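Local structure of exopolysaccharide biosynthesis protein (Pantoea stewartii subsp. stewartii DC283, 6TGF) at residues B[74-82]-B[138-146]; B[193-201]-B[238-246]. The protein modifies the exopolysaccharide glycan of the bacterial biofilm, probably by hydrolysis, and has a bacteriophage tailspike-like parallel beta-helix fold. All coordinates share one frame; numbering follows the deposited sequence.

Contact 1: residues B[74-82]-B[138-146]; sequences GRAGSDARQ and QTVFNIPDV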
loop_
_atom_site.group_PDB
_atom_site.type_symbol
_atom_site.label_atom_id
_atom_site.label_comp_id
_atom_site.label_asym_id
_atom_site.label_seq_id
_atom_site.Cartn_x
_atom_site.Cartn_y
_atom_site.Cartn_z
ATOM N N GLY B 74 -21.045 -57.287 31.124
ATOM C CA GLY B 74 -20.259 -57.919 32.203
ATOM C C GLY B 74 -19.545 -56.900 33.071
ATOM O O GLY B 74 -19.600 -55.698 32.746
ATOM N N ARG B 75 -18.894 -57.371 34.140
ATOM C CA ARG B 75 -18.123 -56.533 35.095
ATOM C C ARG B 75 -16.959 -55.866 34.356
ATOM O O ARG B 75 -16.330 -56.540 33.517
ATOM C CB ARG B 75 -17.579 -57.377 36.251
ATOM C CG ARG B 75 -17.005 -56.553 37.396
ATOM C CD ARG B 75 -16.165 -57.358 38.368
ATOM N NE ARG B 75 -16.369 -58.792 38.228
ATOM C CZ ARG B 75 -15.502 -59.643 37.685
ATOM N NH1 ARG B 75 -14.334 -59.227 37.224
ATOM N NH2 ARG B 75 -15.813 -60.924 37.612
ATOM N N ALA B 76 -16.685 -54.597 34.673
ATOM C CA ALA B 76 -15.553 -53.816 34.125
ATOM C C ALA B 76 -14.238 -54.537 34.447
ATOM O O ALA B 76 -13.991 -54.809 35.640
ATOM C CB ALA B 76 -15.573 -52.415 34.685
ATOM N N GLY B 77 -13.452 -54.860 33.412
ATOM C CA GLY B 77 -12.121 -55.490 33.517
ATOM C C GLY B 77 -12.131 -56.969 33.156
ATOM O O GLY B 77 -11.087 -57.618 33.364
ATOM N N SER B 78 -13.247 -57.488 32.630
ATOM C CA SER B 78 -13.453 -58.928 32.313
ATOM C C SER B 78 -14.013 -59.097 30.897
ATOM O O SER B 78 -14.556 -58.120 30.354
ATOM C CB SER B 78 -14.367 -59.569 33.324
ATOM O OG SER B 78 -15.701 -59.105 33.169
ATOM N N ASP B 79 -13.881 -60.300 30.329
ATOM C CA ASP B 79 -14.656 -60.752 29.142
ATOM C C ASP B 79 -16.076 -61.073 29.621
ATOM O O ASP B 79 -16.228 -62.034 30.401
ATOM C CB ASP B 79 -13.990 -61.949 28.454
ATOM C CG ASP B 79 -14.727 -62.460 27.223
ATOM O OD1 ASP B 79 -15.732 -61.834 26.833
ATOM O OD2 ASP B 79 -14.288 -63.483 26.662
ATOM N N ALA B 80 -17.067 -60.297 29.170
ATOM C CA ALA B 80 -18.471 -60.328 29.646
ATOM C C ALA B 80 -19.149 -61.658 29.286
ATOM O O ALA B 80 -20.194 -61.956 29.891
ATOM C CB ALA B 80 -19.232 -59.157 29.072
ATOM N N ARG B 81 -18.587 -62.417 28.341
ATOM C CA ARG B 81 -19.168 -63.687 27.823
ATOM C C ARG B 81 -18.880 -64.843 28.788
ATOM O O ARG B 81 -19.683 -65.797 28.814
ATOM C CB ARG B 81 -18.599 -64.017 26.439
ATOM C CG ARG B 81 -18.722 -62.892 25.422
ATOM C CD ARG B 81 -18.559 -63.399 24.002
ATOM N NE ARG B 81 -17.269 -64.050 23.813
ATOM C CZ ARG B 81 -16.124 -63.424 23.548
ATOM N NH1 ARG B 81 -16.084 -62.107 23.427
ATOM N NH2 ARG B 81 -15.013 -64.124 23.399
ATOM N N GLN B 82 -17.780 -64.763 29.541
ATOM C CA GLN B 82 -17.233 -65.888 30.349
ATOM C C GLN B 82 -18.084 -66.099 31.600
ATOM O O GLN B 82 -18.695 -65.159 32.102
ATOM C CB GLN B 82 -15.769 -65.616 30.701
ATOM C CG GLN B 82 -14.845 -65.675 29.494
ATOM C CD GLN B 82 -13.406 -65.374 29.834
ATOM O OE1 GLN B 82 -13.103 -64.739 30.841
ATOM N NE2 GLN B 82 -12.502 -65.821 28.979
ATOM N N GLN B 138 -19.068 -65.613 16.019
ATOM C CA GLN B 138 -17.962 -64.676 15.684
ATOM C C GLN B 138 -18.145 -63.387 16.494
ATOM O O GLN B 138 -19.245 -62.806 16.421
ATOM C CB GLN B 138 -17.958 -64.354 14.188
ATOM C CG GLN B 138 -17.749 -65.568 13.294
ATOM C CD GLN B 138 -17.740 -65.211 11.828
ATOM O OE1 GLN B 138 -18.337 -64.223 11.404
ATOM N NE2 GLN B 138 -17.062 -66.023 11.035
ATOM N N THR B 139 -17.114 -62.956 17.226
ATOM C CA THR B 139 -17.136 -61.735 18.076
ATOM C C THR B 139 -17.037 -60.489 17.187
ATOM O O THR B 139 -16.126 -60.444 16.338
ATOM C CB THR B 139 -16.011 -61.744 19.119
ATOM O OG1 THR B 139 -14.787 -62.061 18.458
ATOM C CG2 THR B 139 -16.254 -62.730 20.238
ATOM N N VAL B 140 -17.947 -59.530 17.385
ATOM C CA VAL B 140 -17.936 -58.187 16.732
ATOM C C VAL B 140 -17.109 -57.253 17.623
ATOM O O VAL B 140 -16.138 -56.658 17.114
ATOM C CB VAL B 140 -19.363 -57.649 16.501
ATOM C CG1 VAL B 140 -19.360 -56.361 15.692
ATOM C CG2 VAL B 140 -20.264 -58.682 15.839
ATOM N N PHE B 141 -17.490 -57.137 18.902
ATOM C CA PHE B 141 -16.706 -56.476 19.980
ATOM C C PHE B 141 -16.314 -57.505 21.043
ATOM O O PHE B 141 -16.991 -58.544 21.169
ATOM C CB PHE B 141 -17.494 -55.394 20.725
ATOM C CG PHE B 141 -18.337 -54.463 19.893
ATOM C CD1 PHE B 141 -17.750 -53.477 19.117
ATOM C CD2 PHE B 141 -19.721 -54.531 19.941
ATOM C CE1 PHE B 141 -18.532 -52.606 18.373
ATOM C CE2 PHE B 141 -20.501 -53.660 19.198
ATOM C CZ PHE B 141 -19.906 -52.698 18.416
ATOM N N ASN B 142 -15.258 -57.192 21.796
ATOM C CA ASN B 142 -14.932 -57.803 23.112
ATOM C C ASN B 142 -14.204 -56.745 23.948
ATOM O O ASN B 142 -12.958 -56.757 23.971
ATOM C CB ASN B 142 -14.127 -59.097 22.964
ATOM C CG ASN B 142 -13.894 -59.804 24.283
ATOM O OD1 ASN B 142 -14.617 -59.581 25.253
ATOM N ND2 ASN B 142 -12.893 -60.667 24.326
ATOM N N ILE B 143 -14.967 -55.852 24.583
ATOM C CA ILE B 143 -14.449 -54.664 25.324
ATOM C C ILE B 143 -14.524 -54.958 26.820
ATOM O O ILE B 143 -15.615 -55.123 27.364
ATOM C CB ILE B 143 -15.234 -53.395 24.936
ATOM C CG1 ILE B 143 -15.206 -53.159 23.423
ATOM C CG2 ILE B 143 -14.722 -52.185 25.704
ATOM C CD1 ILE B 143 -16.289 -52.233 22.921
ATOM N N PRO B 144 -13.372 -55.025 27.528
ATOM C CA PRO B 144 -13.360 -55.353 28.954
ATOM C C PRO B 144 -13.831 -54.193 29.845
ATOM O O PRO B 144 -14.265 -54.453 30.947
ATOM C CB PRO B 144 -11.885 -55.689 29.220
ATOM C CG PRO B 144 -11.129 -54.838 28.224
ATOM C CD PRO B 144 -12.021 -54.776 27.001
ATOM N N ASP B 145 -13.721 -52.954 29.357
ATOM C CA ASP B 145 -14.204 -51.734 30.055
ATOM C C ASP B 145 -14.513 -50.664 29.003
ATOM O O ASP B 145 -13.564 -50.200 28.342
ATOM C CB ASP B 145 -13.181 -51.252 31.088
ATOM C CG ASP B 145 -13.650 -50.088 31.948
ATOM O OD1 ASP B 145 -14.864 -49.792 31.938
ATOM O OD2 ASP B 145 -12.794 -49.488 32.630
ATOM N N VAL B 146 -15.790 -50.291 28.871
ATOM C CA VAL B 146 -16.291 -49.313 27.855
ATOM C C VAL B 146 -15.850 -47.896 28.247
ATOM O O VAL B 146 -16.032 -46.986 27.421
ATOM C CB VAL B 146 -17.821 -49.399 27.674
ATOM C CG1 VAL B 146 -18.263 -50.791 27.250
ATOM C CG2 VAL B 146 -18.587 -48.945 28.909
HETATM O O HOH W 1 -16.169 -58.303 27.127
#
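Gly77 and Pro144 join the type II turn Arg75-Ser78 to the end of strand 139-143, outermost within this chain in the four-stranded antiparallel sheet of the head-binding region, which also contains strand 69-74. Gly77 N donates to Pro144 O over 2.6 Å, almost straight at the hydrogen (174°) but reaching the oxygen from above the carbonyl plane. Beside this bond, Pro144 CA makes a CA-H...O contact with Ser78 O at 3.3 Å. Within the turn, Ser78 OG donates to Arg75 O at 2.7 Å, reinforcing a weak backbone bond to the same oxygen. A water links the two segments, donating weakly to Ile143 O and accepting from Ala80 N.

At the other end, Arg81 carries the side-chain packing. Its chain bends at chi3 (-59°) and presents a guanidinium sandwiched between two groups: Thr139 CG2 lies over one face and Asp79 OD2 over the other, both offset toward the rim. The latter pair attracts by charge alone, since no N-H points at the oxygen. With CG anti to the backbone N (chi1 -180°), Asp79 brings its carboxylate to the arginine, and OD1 accepts from Arg81 N, an Asx turn. Arg81 NE has a second acidic partner in Glu133, while Thr139 O accepts from Asn66 of a second subunit. Asn142 crosses the arginine at about a right angle, its CB lying in the guanidinium plane, 3.6 Å from Arg81 NH1.

Contact 2: residues B[193-201]-B[238-246]; sequences WHPGLEVGG and LFDFGAIAD. With EDO (1,2-ethanediol), chain C.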
loop_
_atom_site.group_PDB
_atom_site.type_symbol
_atom_site.label_atom_id
_atom_site.label_comp_id
_atom_site.label_asym_id
_atom_site.label_seq_id
_atom_site.Cartn_x
_atom_site.Cartn_y
_atom_site.Cartn_z
ATOM N N TRP B 193 -25.959 -30.324 11.671
ATOM C CA TRP B 193 -26.307 -29.713 12.981
ATOM C C TRP B 193 -27.826 -29.782 13.170
ATOM O O TRP B 193 -28.273 -30.431 14.134
ATOM C CB TRP B 193 -25.783 -28.273 13.068
ATOM C CG TRP B 193 -25.477 -27.809 14.459
ATOM C CD1 TRP B 193 -24.240 -27.635 15.004
ATOM C CD2 TRP B 193 -26.420 -27.448 15.485
ATOM N NE1 TRP B 193 -24.343 -27.193 16.295
ATOM C CE2 TRP B 193 -25.668 -27.070 16.619
ATOM C CE3 TRP B 193 -27.818 -27.406 15.559
ATOM C CZ2 TRP B 193 -26.270 -26.659 17.808
ATOM C CZ3 TRP B 193 -28.410 -27.002 16.735
ATOM C CH2 TRP B 193 -27.645 -26.634 17.843
ATOM N N HIS B 194 -28.576 -29.146 12.262
ATOM C CA HIS B 194 -30.064 -29.102 12.238
ATOM C C HIS B 194 -30.600 -30.197 11.321
ATOM O O HIS B 194 -29.978 -30.513 10.309
ATOM C CB HIS B 194 -30.550 -27.718 11.789
ATOM C CG HIS B 194 -30.220 -26.625 12.747
ATOM N ND1 HIS B 194 -30.886 -26.471 13.945
ATOM C CD2 HIS B 194 -29.306 -25.632 12.689
ATOM C CE1 HIS B 194 -30.398 -25.429 14.586
ATOM N NE2 HIS B 194 -29.427 -24.899 13.837
ATOM N N PRO B 195 -31.775 -30.801 11.622
ATOM C CA PRO B 195 -32.332 -31.863 10.781
ATOM C C PRO B 195 -32.531 -31.438 9.317
ATOM O O PRO B 195 -33.262 -30.493 9.073
ATOM C CB PRO B 195 -33.687 -32.184 11.432
ATOM C CG PRO B 195 -33.558 -31.695 12.857
ATOM C CD PRO B 195 -32.622 -30.507 12.788
ATOM N N GLY B 196 -31.845 -32.120 8.393
ATOM C CA GLY B 196 -32.113 -32.082 6.941
ATOM C C GLY B 196 -31.540 -30.862 6.231
ATOM O O GLY B 196 -32.026 -30.572 5.122
ATOM N N LEU B 197 -30.546 -30.178 6.813
ATOM C CA LEU B 197 -29.890 -28.979 6.213
ATOM C C LEU B 197 -28.518 -29.342 5.627
ATOM O O LEU B 197 -27.981 -28.521 4.857
ATOM C CB LEU B 197 -29.740 -27.889 7.281
ATOM C CG LEU B 197 -31.034 -27.323 7.868
ATOM C CD1 LEU B 197 -30.786 -25.962 8.496
ATOM C CD2 LEU B 197 -32.131 -27.214 6.821
ATOM N N GLU B 198 -27.972 -30.511 5.985
ATOM C CA GLU B 198 -26.616 -31.007 5.608
ATOM C C GLU B 198 -25.597 -29.856 5.599
ATOM O O GLU B 198 -24.822 -29.756 4.627
ATOM C CB GLU B 198 -26.661 -31.799 4.297
ATOM C CG GLU B 198 -27.295 -31.083 3.119
ATOM C CD GLU B 198 -27.494 -31.978 1.906
ATOM O OE1 GLU B 198 -27.065 -33.152 1.961
ATOM O OE2 GLU B 198 -28.082 -31.504 0.913
ATOM N N VAL B 199 -25.594 -29.034 6.658
ATOM C CA VAL B 199 -24.467 -28.130 7.048
ATOM C C VAL B 199 -24.195 -28.324 8.544
ATOM O O VAL B 199 -25.148 -28.635 9.286
ATOM C CB VAL B 199 -24.748 -26.649 6.726
ATOM C CG1 VAL B 199 -24.906 -26.410 5.235
ATOM C CG2 VAL B 199 -25.951 -26.109 7.477
ATOM N N GLY B 200 -22.938 -28.138 8.961
ATOM C CA GLY B 200 -22.503 -28.238 10.368
ATOM C C GLY B 200 -22.394 -29.680 10.837
ATOM O O GLY B 200 -22.356 -29.892 12.066
ATOM N N GLY B 201 -22.342 -30.636 9.904
ATOM C CA GLY B 201 -22.132 -32.067 10.192
ATOM C C GLY B 201 -20.654 -32.389 10.328
ATOM O O GLY B 201 -19.830 -31.466 10.174
ATOM N N LEU B 238 -19.563 -20.966 11.548
ATOM C CA LEU B 238 -20.761 -20.809 12.417
ATOM C C LEU B 238 -21.784 -21.913 12.121
ATOM O O LEU B 238 -22.633 -22.159 13.000
ATOM C CB LEU B 238 -21.369 -19.417 12.213
ATOM C CG LEU B 238 -20.611 -18.264 12.871
ATOM C CD1 LEU B 238 -21.148 -16.925 12.392
ATOM C CD2 LEU B 238 -20.684 -18.354 14.387
ATOM N N PHE B 239 -21.714 -22.551 10.944
ATOM C CA PHE B 239 -22.528 -23.744 10.584
ATOM C C PHE B 239 -22.307 -24.844 11.631
ATOM O O PHE B 239 -23.286 -25.519 12.001
ATOM C CB PHE B 239 -22.187 -24.273 9.185
ATOM C CG PHE B 239 -22.752 -23.504 8.013
ATOM C CD1 PHE B 239 -23.793 -22.598 8.164
ATOM C CD2 PHE B 239 -22.260 -23.723 6.735
ATOM C CE1 PHE B 239 -24.304 -21.912 7.072
ATOM C CE2 PHE B 239 -22.774 -23.039 5.644
ATOM C CZ PHE B 239 -23.796 -22.135 5.814
ATOM N N ASP B 240 -21.065 -25.000 12.102
ATOM C CA ASP B 240 -20.663 -26.018 13.110
ATOM C C ASP B 240 -21.261 -25.671 14.479
ATOM O O ASP B 240 -21.377 -26.595 15.307
ATOM C CB ASP B 240 -19.140 -26.144 13.202
ATOM C CG ASP B 240 -18.497 -26.628 11.915
ATOM O OD1 ASP B 240 -18.938 -27.673 11.396
ATOM O OD2 ASP B 240 -17.572 -25.947 11.433
ATOM N N PHE B 241 -21.614 -24.400 14.707
ATOM C CA PHE B 241 -22.210 -23.891 15.971
ATOM C C PHE B 241 -23.721 -23.665 15.803
ATOM O O PHE B 241 -24.342 -23.104 16.726
ATOM C CB PHE B 241 -21.457 -22.640 16.437
ATOM C CG PHE B 241 -20.099 -22.937 17.022
ATOM C CD1 PHE B 241 -18.999 -23.129 16.200
ATOM C CD2 PHE B 241 -19.927 -23.049 18.394
ATOM C CE1 PHE B 241 -17.753 -23.417 16.739
ATOM C CE2 PHE B 241 -18.680 -23.338 18.932
ATOM C CZ PHE B 241 -17.596 -23.519 18.104
ATOM N N GLY B 242 -24.292 -24.098 14.671
ATOM C CA GLY B 242 -25.749 -24.226 14.459
ATOM C C GLY B 242 -26.359 -23.053 13.705
ATOM O O GLY B 242 -27.602 -22.938 13.720
ATOM N N ALA B 243 -25.543 -22.213 13.062
ATOM C CA ALA B 243 -26.010 -21.079 12.229
ATOM C C ALA B 243 -26.631 -21.626 10.937
ATOM O O ALA B 243 -26.179 -22.688 10.467
ATOM C CB ALA B 243 -24.874 -20.133 11.932
ATOM N N ILE B 244 -27.641 -20.932 10.406
ATOM C CA ILE B 244 -28.333 -21.277 9.127
ATOM C C ILE B 244 -28.260 -20.058 8.202
ATOM O O ILE B 244 -28.694 -18.969 8.625
ATOM C CB ILE B 244 -29.787 -21.727 9.388
ATOM C CG1 ILE B 244 -29.849 -22.906 10.364
ATOM C CG2 ILE B 244 -30.500 -22.047 8.080
ATOM C CD1 ILE B 244 -31.220 -23.152 10.951
ATOM N N ALA B 245 -27.735 -20.244 6.986
ATOM C CA ALA B 245 -27.549 -19.188 5.963
ATOM C C ALA B 245 -28.859 -18.976 5.193
ATOM O O ALA B 245 -28.847 -19.131 3.955
ATOM C CB ALA B 245 -26.415 -19.564 5.039
ATOM N N ASP B 246 -29.940 -18.630 5.903
ATOM C CA ASP B 246 -31.294 -18.400 5.323
ATOM C C ASP B 246 -31.723 -16.936 5.515
ATOM O O ASP B 246 -32.803 -16.582 5.010
ATOM C CB ASP B 246 -32.320 -19.379 5.905
ATOM C CG ASP B 246 -32.651 -19.177 7.375
ATOM O OD1 ASP B 246 -32.039 -18.296 8.009
ATOM O OD2 ASP B 246 -33.525 -19.909 7.878
HETATM C C1 EDO C . -27.658 -22.230 17.148
HETATM O O1 EDO C . -27.086 -22.168 18.440
HETATM C C2 EDO C . -28.624 -23.350 16.991
HETATM O O2 EDO C . -29.988 -22.970 17.053
HETATM O O HOH W 2 -19.500 -28.795 9.039
#
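This is a partly buried loop-to-loop contact between a loop of the mixed sheet (strands 187-190 and 202-207) that precedes the beta-helix and the lead-in to helix 252-265. Trp193 and His194 of one loop grip the backbone at Gly242 of the other. Gly242 CA sits 3.4 Å from the centroid of the five-membered ring of Trp193, only 9° off its normal, a CH-pi contact over the face. The indole has CG anti to the backbone N (chi1 -152°), which lays it across this glycine; Asp240 O meets its edge, while its NE1 donates to Gln215 O. His194 NE2 donates to Gly242 O at 2.7 Å, with the oxygen in the ring plane. The imidazole is held between two neighbours: Trp193 CE3 lies over the centre of one face and Ile244 CD1 over the opposite face, offset toward the rim, 3.9 Å from the ring centroid. Leu197 CD1 extends this apolar patch, touching Ile244 CG1 at 3.7 Å.

Further along the same loop, Val199 CB packs on the face of Phe239, 4.1 Å from its centroid, and Gly200 CA forms a CA-H...O contact with Phe239 O. A water donates to both Gly201 O and Asp240 OD1, which also pairs with Arg228. An ethanediol, probably from the crystallisation liquor, lies by His194 and Trp193. Beyond the contact, Phe241 packs against helix 252-265, Phe239 against Phe278 of strand 276-279, and the Trp193 loop leads into strand 202-207.

How the contacts relate
Contacts 1 and 2 follow each other along the chain and lie on the same side of its centre, yet they do not touch: their centres are about 38 Å apart and they share no strand or helix. Contact 1 is a surface contact in the head-binding region, built from a turn-to-strand backbone bond and an arginine flanked by an aspartate and a threonine methyl, with another subunit close by. Contact 2 lies nearer the chain's centre and is partly buried; aromatic faces set against glycine and aliphatic groups dominate, and its clear direct hydrogen bond comes from an imidazole. No other chain of the assembly touches its segments.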